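Local coordinates for uroporphyrin-III C-methyltransferase (Thermus thermophilus, PDB 1VE2), which probably transfers methyl groups from S-adenosyl-L-methionine to uroporphyrinogen III, making precorrin-2 on the route to sirohaem and cobalamin, at residues A121-A135 / L215-L229. Numbering follows the deposited sequence.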
ATOM      1  N   ALA A 121      -2.237   4.980   5.506  1.00 23.93           N
ATOM      2  CA  ALA A 121      -2.588   6.010   6.478  1.00 22.42           C
ATOM      3  C   ALA A 121      -2.727   7.364   5.799  1.00 21.86           C
ATOM      4  O   ALA A 121      -3.679   8.104   6.052  1.00 20.22           O
ATOM      5  CB  ALA A 121      -1.530   6.085   7.581  1.00 22.67           C
ATOM      6  N   LEU A 122      -1.770   7.694   4.938  1.00 21.57           N
ATOM      7  CA  LEU A 122      -1.811   8.967   4.225  1.00 22.72           C
ATOM      8  C   LEU A 122      -3.076   9.075   3.368  1.00 22.49           C
ATOM      9  O   LEU A 122      -3.727  10.117   3.343  1.00 23.09           O
ATOM     10  CB  LEU A 122      -0.557   9.112   3.361  1.00 24.63           C
ATOM     11  CG  LEU A 122       0.751   9.097   4.157  1.00 27.32           C
ATOM     12  CD1 LEU A 122       1.933   9.056   3.215  1.00 30.18           C
ATOM     13  CD2 LEU A 122       0.828  10.336   5.038  1.00 30.64           C
ATOM     14  N   SER A 123      -3.433   8.004   2.665  1.00 22.26           N
ATOM     15  CA  SER A 123      -4.639   8.039   1.846  1.00 23.70           C
ATOM     16  C   SER A 123      -5.870   8.223   2.734  1.00 24.03           C
ATOM     17  O   SER A 123      -6.802   8.937   2.370  1.00 24.34           O
ATOM     18  CB  SER A 123      -4.787   6.751   1.027  1.00 23.63           C
ATOM     19  OG  SER A 123      -3.769   6.651   0.042  1.00 28.10           O
ATOM     20  N   ALA A 124      -5.879   7.581   3.899  1.00 23.49           N
ATOM     21  CA  ALA A 124      -7.025   7.712   4.796  1.00 23.78           C
ATOM     22  C   ALA A 124      -7.247   9.175   5.172  1.00 24.72           C
ATOM     23  O   ALA A 124      -8.380   9.597   5.418  1.00 25.19           O
ATOM     24  CB  ALA A 124      -6.822   6.868   6.053  1.00 22.96           C
ATOM     25  N   LEU A 125      -6.164   9.946   5.218  1.00 24.79           N
ATOM     26  CA  LEU A 125      -6.258  11.362   5.547  1.00 25.97           C
ATOM     27  C   LEU A 125      -6.457  12.195   4.288  1.00 27.07           C
ATOM     28  O   LEU A 125      -6.469  13.426   4.346  1.00 27.81           O
ATOM     29  CB  LEU A 125      -5.003  11.832   6.285  1.00 25.42           C
ATOM     30  CG  LEU A 125      -4.845  11.283   7.706  1.00 26.93           C
ATOM     31  CD1 LEU A 125      -3.530  11.749   8.310  1.00 26.74           C
ATOM     32  CD2 LEU A 125      -6.014  11.742   8.555  1.00 27.18           C
ATOM     33  N   GLY A 126      -6.629  11.513   3.156  1.00 26.51           N
ATOM     34  CA  GLY A 126      -6.836  12.195   1.890  1.00 26.43           C
ATOM     35  C   GLY A 126      -5.607  12.938   1.409  1.00 25.72           C
ATOM     36  O   GLY A 126      -5.714  13.975   0.751  1.00 26.26           O
ATOM     37  N   LEU A 127      -4.434  12.407   1.730  1.00 23.39           N
ATOM     38  CA  LEU A 127      -3.184  13.040   1.335  1.00 23.22           C
ATOM     39  C   LEU A 127      -2.469  12.234   0.244  1.00 23.36           C
ATOM     40  O   LEU A 127      -2.198  11.049   0.418  1.00 22.60           O
ATOM     41  CB  LEU A 127      -2.282  13.174   2.558  1.00 23.69           C
ATOM     42  CG  LEU A 127      -2.941  13.865   3.756  1.00 23.26           C
ATOM     43  CD1 LEU A 127      -1.974  13.836   4.926  1.00 25.23           C
ATOM     44  CD2 LEU A 127      -3.327  15.296   3.404  1.00 25.25           C
ATOM     45  N   PRO A 128      -2.150  12.879  -0.891  1.00 22.91           N
ATOM     46  CA  PRO A 128      -1.467  12.228  -2.015  1.00 22.46           C
ATOM     47  C   PRO A 128       0.057  12.210  -1.871  1.00 22.67           C
ATOM     48  O   PRO A 128       0.635  13.072  -1.207  1.00 21.34           O
ATOM     49  CB  PRO A 128      -1.917  13.067  -3.203  1.00 23.88           C
ATOM     50  CG  PRO A 128      -1.902  14.459  -2.618  1.00 22.52           C
ATOM     51  CD  PRO A 128      -2.551  14.256  -1.247  1.00 22.97           C
ATOM     52  N   LEU A 129       0.694  11.214  -2.489  1.00 21.26           N
ATOM     53  CA  LEU A 129       2.146  11.072  -2.466  1.00 20.87           C
ATOM     54  C   LEU A 129       2.711  11.559  -3.788  1.00 18.81           C
ATOM     55  O   LEU A 129       3.908  11.776  -3.922  1.00 19.82           O
ATOM     56  CB  LEU A 129       2.545   9.607  -2.247  1.00 19.79           C
ATOM     57  CG  LEU A 129       2.274   9.096  -0.830  1.00 22.83           C
ATOM     58  CD1 LEU A 129       2.610   7.609  -0.736  1.00 22.10           C
ATOM     59  CD2 LEU A 129       3.105   9.906   0.159  1.00 21.47           C
ATOM     60  N   THR A 130       1.833  11.710  -4.773  1.00 21.93           N
ATOM     61  CA  THR A 130       2.227  12.202  -6.085  1.00 20.70           C
ATOM     62  C   THR A 130       1.165  13.192  -6.535  1.00 21.86           C
ATOM     63  O   THR A 130       0.017  13.101  -6.110  1.00 22.00           O
ATOM     64  CB  THR A 130       2.321  11.064  -7.115  1.00 21.40           C
ATOM     65  OG1 THR A 130       1.072  10.361  -7.164  1.00 22.21           O
ATOM     66  CG2 THR A 130       3.445  10.095  -6.739  1.00 23.09           C
ATOM     67  N   HIS A 131       1.552  14.133  -7.392  1.00 21.83           N
ATOM     68  CA  HIS A 131       0.623  15.139  -7.892  1.00 23.41           C
ATOM     69  C   HIS A 131       1.269  15.863  -9.068  1.00 22.77           C
ATOM     70  O   HIS A 131       2.460  16.163  -9.041  1.00 21.63           O
ATOM     71  CB  HIS A 131       0.278  16.130  -6.775  1.00 23.91           C
ATOM     72  CG  HIS A 131      -0.860  17.045  -7.109  1.00 24.13           C
ATOM     73  ND1 HIS A 131      -0.673  18.357  -7.488  1.00 27.58           N
ATOM     74  CD2 HIS A 131      -2.195  16.829  -7.149  1.00 25.32           C
ATOM     75  CE1 HIS A 131      -1.845  18.909  -7.749  1.00 24.54           C
ATOM     76  NE2 HIS A 131      -2.785  18.004  -7.552  1.00 26.72           N
ATOM     77  N   ARG A 132       0.486  16.131 -10.107  1.00 24.61           N
ATOM     78  CA  ARG A 132       1.015  16.806 -11.291  1.00 26.70           C
ATOM     79  C   ARG A 132       1.866  18.020 -10.939  1.00 26.94           C
ATOM     80  O   ARG A 132       1.435  18.896 -10.200  1.00 26.15           O
ATOM     81  CB  ARG A 132      -0.132  17.229 -12.210  1.00 28.92           C
ATOM     82  CG  ARG A 132      -1.192  18.068 -11.523  1.00 30.16           C
ATOM     83  CD  ARG A 132      -2.436  18.197 -12.387  1.00 33.61           C
ATOM     84  NE  ARG A 132      -2.170  18.862 -13.656  1.00 35.57           N
ATOM     85  CZ  ARG A 132      -3.099  19.102 -14.578  1.00 37.22           C
ATOM     86  NH1 ARG A 132      -4.356  18.727 -14.368  1.00 37.84           N
ATOM     87  NH2 ARG A 132      -2.773  19.715 -15.708  1.00 35.86           N
ATOM     88  N   GLY A 133       3.091  18.048 -11.454  1.00 27.73           N
ATOM     89  CA  GLY A 133       3.980  19.169 -11.199  1.00 28.40           C
ATOM     90  C   GLY A 133       4.709  19.187  -9.868  1.00 28.49           C
ATOM     91  O   GLY A 133       5.626  19.990  -9.683  1.00 30.37           O
ATOM     92  N   LEU A 134       4.322  18.311  -8.945  1.00 26.82           N
ATOM     93  CA  LEU A 134       4.956  18.269  -7.629  1.00 24.67           C
ATOM     94  C   LEU A 134       5.753  16.987  -7.378  1.00 24.78           C
ATOM     95  O   LEU A 134       6.852  17.026  -6.818  1.00 26.86           O
ATOM     96  CB  LEU A 134       3.893  18.415  -6.533  1.00 24.79           C
ATOM     97  CG  LEU A 134       3.035  19.683  -6.575  1.00 24.30           C
ATOM     98  CD1 LEU A 134       2.041  19.680  -5.416  1.00 23.33           C
ATOM     99  CD2 LEU A 134       3.940  20.900  -6.492  1.00 25.00           C
ATOM    100  N   ALA A 135       5.192  15.856  -7.784  1.00 24.22           N
ATOM    101  CA  ALA A 135       5.852  14.570  -7.582  1.00 22.17           C
ATOM    102  C   ALA A 135       5.245  13.507  -8.480  1.00 21.66           C
ATOM    103  O   ALA A 135       4.031  13.458  -8.667  1.00 20.76           O
ATOM    104  CB  ALA A 135       5.726  14.144  -6.116  1.00 23.07           C
ATOM    105  N   LEU A 215       4.904   8.728  11.250  1.00 36.51           N
ATOM    106  CA  LEU A 215       5.328   8.698   9.857  1.00 33.34           C
ATOM    107  C   LEU A 215       5.864  10.066   9.486  1.00 31.35           C
ATOM    108  O   LEU A 215       5.456  11.077  10.056  1.00 31.53           O
ATOM    109  CB  LEU A 215       4.148   8.413   8.926  1.00 34.49           C
ATOM    110  CG  LEU A 215       3.347   7.119   8.981  1.00 37.33           C
ATOM    111  CD1 LEU A 215       2.194   7.205   7.984  1.00 35.81           C
ATOM    112  CD2 LEU A 215       4.248   5.941   8.660  1.00 38.10           C
ATOM    113  N   LEU A 216       6.758  10.089   8.511  1.00 28.18           N
ATOM    114  CA  LEU A 216       7.334  11.329   8.018  1.00 26.61           C
ATOM    115  C   LEU A 216       7.182  11.317   6.502  1.00 25.81           C
ATOM    116  O   LEU A 216       7.442  10.299   5.861  1.00 24.66           O
ATOM    117  CB  LEU A 216       8.818  11.415   8.386  1.00 28.01           C
ATOM    118  CG  LEU A 216       9.618  12.637   7.916  1.00 29.86           C
ATOM    119  CD1 LEU A 216      10.892  12.759   8.759  1.00 30.44           C
ATOM    120  CD2 LEU A 216       9.967  12.512   6.436  1.00 30.80           C
ATOM    121  N   VAL A 217       6.731  12.434   5.942  1.00 23.19           N
ATOM    122  CA  VAL A 217       6.582  12.562   4.497  1.00 24.39           C
ATOM    123  C   VAL A 217       7.216  13.893   4.097  1.00 24.87           C
ATOM    124  O   VAL A 217       6.854  14.944   4.631  1.00 26.54           O
ATOM    125  CB  VAL A 217       5.100  12.563   4.061  1.00 23.64           C
ATOM    126  CG1 VAL A 217       5.013  12.538   2.536  1.00 23.23           C
ATOM    127  CG2 VAL A 217       4.371  11.375   4.667  1.00 22.55           C
ATOM    128  N   VAL A 218       8.165  13.845   3.164  1.00 23.82           N
ATOM    129  CA  VAL A 218       8.845  15.051   2.716  1.00 24.05           C
ATOM    130  C   VAL A 218       8.855  15.174   1.190  1.00 25.42           C
ATOM    131  O   VAL A 218       8.931  14.174   0.471  1.00 23.70           O
ATOM    132  CB  VAL A 218      10.291  15.102   3.292  1.00 25.63           C
ATOM    133  CG1 VAL A 218      11.059  13.846   2.912  1.00 24.68           C
ATOM    134  CG2 VAL A 218      11.015  16.361   2.809  1.00 23.85           C
ATOM    135  N   GLY A 219       8.754  16.408   0.701  1.00 25.41           N
ATOM    136  CA  GLY A 219       8.747  16.638  -0.730  1.00 25.88           C
ATOM    137  C   GLY A 219       7.764  17.727  -1.114  1.00 26.56           C
ATOM    138  O   GLY A 219       6.897  18.097  -0.324  1.00 25.84           O
ATOM    139  N   LYS A 220       7.899  18.237  -2.334  1.00 27.26           N
ATOM    140  CA  LYS A 220       7.024  19.291  -2.837  1.00 27.37           C
ATOM    141  C   LYS A 220       5.532  18.983  -2.724  1.00 27.17           C
ATOM    142  O   LYS A 220       4.717  19.896  -2.571  1.00 25.40           O
ATOM    143  CB  LYS A 220       7.363  19.599  -4.301  1.00 30.85           C
ATOM    144  CG  LYS A 220       8.748  20.201  -4.512  1.00 33.06           C
ATOM    145  CD  LYS A 220       9.020  20.472  -5.982  1.00 36.68           C
ATOM    146  CE  LYS A 220      10.370  21.147  -6.171  1.00 38.83           C
ATOM    147  NZ  LYS A 220      10.636  21.444  -7.604  1.00 42.94           N
ATOM    148  N   VAL A 221       5.160  17.706  -2.790  1.00 24.00           N
ATOM    149  CA  VAL A 221       3.748  17.352  -2.715  1.00 23.64           C
ATOM    150  C   VAL A 221       3.143  17.666  -1.343  1.00 23.12           C
ATOM    151  O   VAL A 221       1.943  17.889  -1.226  1.00 23.76           O
ATOM    152  CB  VAL A 221       3.513  15.848  -3.023  1.00 22.42           C
ATOM    153  CG1 VAL A 221       4.023  14.988  -1.874  1.00 21.28           C
ATOM    154  CG2 VAL A 221       2.025  15.601  -3.284  1.00 19.43           C
ATOM    155  N   VAL A 222       3.977  17.671  -0.312  1.00 23.80           N
ATOM    156  CA  VAL A 222       3.512  17.947   1.046  1.00 24.49           C
ATOM    157  C   VAL A 222       2.996  19.387   1.163  1.00 26.99           C
ATOM    158  O   VAL A 222       2.296  19.739   2.122  1.00 26.98           O
ATOM    159  CB  VAL A 222       4.652  17.696   2.071  1.00 24.66           C
ATOM    160  CG1 VAL A 222       4.201  18.055   3.472  1.00 22.39           C
ATOM    161  CG2 VAL A 222       5.064  16.223   2.036  1.00 23.88           C
ATOM    162  N   GLY A 223       3.318  20.212   0.170  1.00 27.60           N
ATOM    163  CA  GLY A 223       2.868  21.593   0.191  1.00 28.94           C
ATOM    164  C   GLY A 223       1.361  21.714   0.077  1.00 29.67           C
ATOM    165  O   GLY A 223       0.789  22.760   0.371  1.00 30.49           O
ATOM    166  N   LEU A 224       0.708  20.637  -0.344  1.00 28.81           N
ATOM    167  CA  LEU A 224      -0.745  20.633  -0.494  1.00 28.22           C
ATOM    168  C   LEU A 224      -1.468  20.151   0.761  1.00 27.73           C
ATOM    169  O   LEU A 224      -2.689  20.267   0.864  1.00 29.61           O
ATOM    170  CB  LEU A 224      -1.151  19.700  -1.633  1.00 27.76           C
ATOM    171  CG  LEU A 224      -0.714  19.968  -3.070  1.00 29.64           C
ATOM    172  CD1 LEU A 224      -1.100  18.770  -3.923  1.00 28.96           C
ATOM    173  CD2 LEU A 224      -1.371  21.237  -3.586  1.00 28.27           C
ATOM    174  N   TYR A 225      -0.714  19.606   1.705  1.00 27.26           N
ATOM    175  CA  TYR A 225      -1.302  19.031   2.905  1.00 27.34           C
ATOM    176  C   TYR A 225      -2.130  19.951   3.791  1.00 28.65           C
ATOM    177  O   TYR A 225      -3.089  19.502   4.417  1.00 28.40           O
ATOM    178  CB  TYR A 225      -0.209  18.330   3.712  1.00 26.53           C
ATOM    179  CG  TYR A 225       0.273  17.033   3.068  1.00 25.74           C
ATOM    180  CD1 TYR A 225      -0.057  16.719   1.744  1.00 26.12           C
ATOM    181  CD2 TYR A 225       1.053  16.124   3.781  1.00 27.17           C
ATOM    182  CE1 TYR A 225       0.379  15.529   1.150  1.00 25.48           C
ATOM    183  CE2 TYR A 225       1.497  14.930   3.196  1.00 25.47           C
ATOM    184  CZ  TYR A 225       1.157  14.642   1.884  1.00 26.58           C
ATOM    185  OH  TYR A 225       1.598  13.474   1.304  1.00 24.09           O
ATOM    186  N   GLY A 226      -1.775  21.232   3.841  1.00 29.18           N
ATOM    187  CA  GLY A 226      -2.532  22.162   4.661  1.00 29.70           C
ATOM    188  C   GLY A 226      -3.968  22.280   4.194  1.00 32.37           C
ATOM    189  O   GLY A 226      -4.901  22.295   4.997  1.00 34.44           O
ATOM    190  N   GLU A 227      -4.155  22.345   2.883  1.00 32.48           N
ATOM    191  CA  GLU A 227      -5.483  22.477   2.314  1.00 33.73           C
ATOM    192  C   GLU A 227      -6.252  21.156   2.268  1.00 34.90           C
ATOM    193  O   GLU A 227      -7.481  21.152   2.252  1.00 34.74           O
ATOM    194  CB  GLU A 227      -5.366  23.085   0.912  1.00 35.69           C
ATOM    195  CG  GLU A 227      -6.656  23.133   0.106  1.00 39.14           C
ATOM    196  CD  GLU A 227      -6.493  23.899  -1.199  1.00 39.70           C
ATOM    197  OE1 GLU A 227      -5.395  23.837  -1.795  1.00 43.33           O
ATOM    198  OE2 GLU A 227      -7.460  24.554  -1.636  1.00 42.51           O
ATOM    199  N   LEU A 228      -5.534  20.037   2.273  1.00 35.13           N
ATOM    200  CA  LEU A 228      -6.177  18.727   2.207  1.00 36.40           C
ATOM    201  C   LEU A 228      -6.341  17.987   3.533  1.00 37.39           C
ATOM    202  O   LEU A 228      -7.223  17.136   3.669  1.00 36.79           O
ATOM    203  CB  LEU A 228      -5.413  17.830   1.231  1.00 35.46           C
ATOM    204  CG  LEU A 228      -5.556  18.185  -0.248  1.00 33.76           C
ATOM    205  CD1 LEU A 228      -4.663  17.278  -1.084  1.00 35.45           C
ATOM    206  CD2 LEU A 228      -7.015  18.036  -0.664  1.00 35.32           C
ATOM    207  N   LEU A 229      -5.498  18.308   4.506  1.00 38.12           N
ATOM    208  CA  LEU A 229      -5.536  17.639   5.802  1.00 40.01           C
ATOM    209  C   LEU A 229      -6.882  17.626   6.530  1.00 41.42           C
ATOM    210  O   LEU A 229      -7.319  16.577   7.008  1.00 41.37           O
ATOM    211  CB  LEU A 229      -4.469  18.226   6.728  1.00 39.11           C
ATOM    212  CG  LEU A 229      -4.321  17.469   8.047  1.00 39.61           C
ATOM    213  CD1 LEU A 229      -3.992  16.010   7.753  1.00 37.85           C
ATOM    214  CD2 LEU A 229      -3.237  18.114   8.899  1.00 37.64           C
TER
HETATM  215  O   HOH W   1      -8.395  14.232   6.103  1.00 37.63           O
HETATM  216  O   HOH W   2      -7.911  15.454   1.514  1.00 34.52           O
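The hydroxyl of Y225 donates to the carbonyl of P128, OH to O 2.7 Å, the one direct hydrogen bond between residues 121-135 and 215-229. The donor sits 40° out of the carbonyl plane, while P128 O lies at the edge of the phenol ring. L127 CB packs over one ring face, 4.0 Å from the centroid, in a CH-pi contact; V222 CA covers the opposite face, so the ring is held between loop and 3-10 segment, which limits its rotation. Replacing Y225 with an alanine would probably leave P128 O without its donor and open a gap against L127. V221 reaches the same carbonyl: CG2, anti to the backbone N, lies 3.6 Å from P128 O. Further along, L224 CD1 stands almost centrally over the H131 imidazole, 13° off its normal, and also meets L134 CD1 at 3.6 Å. H131 O takes both L134 N and A135 N, the classic beta bulge that shapes this end of the loop. At the other end a Schellman motif, with G126 at C-prime, closes helix 119-124, and a water donates to both G126 O and L228 O, joining the end of that helix to helix 225-228. Nearer the sheet, L122 and V217 meet tip to tip, CD1 to CG2 3.7 Å. Helix 119-124, its loop and helix 225-228 pack against the mixed sheet, to which strand 214-218 with V217 belongs: L122 and L125 touch L185 of strand 181-186, A135 and V221 meet T155 of strand 155-159, Y225 and L229 rest on strand 194-199, and H131 packs on L100 of the second subunit.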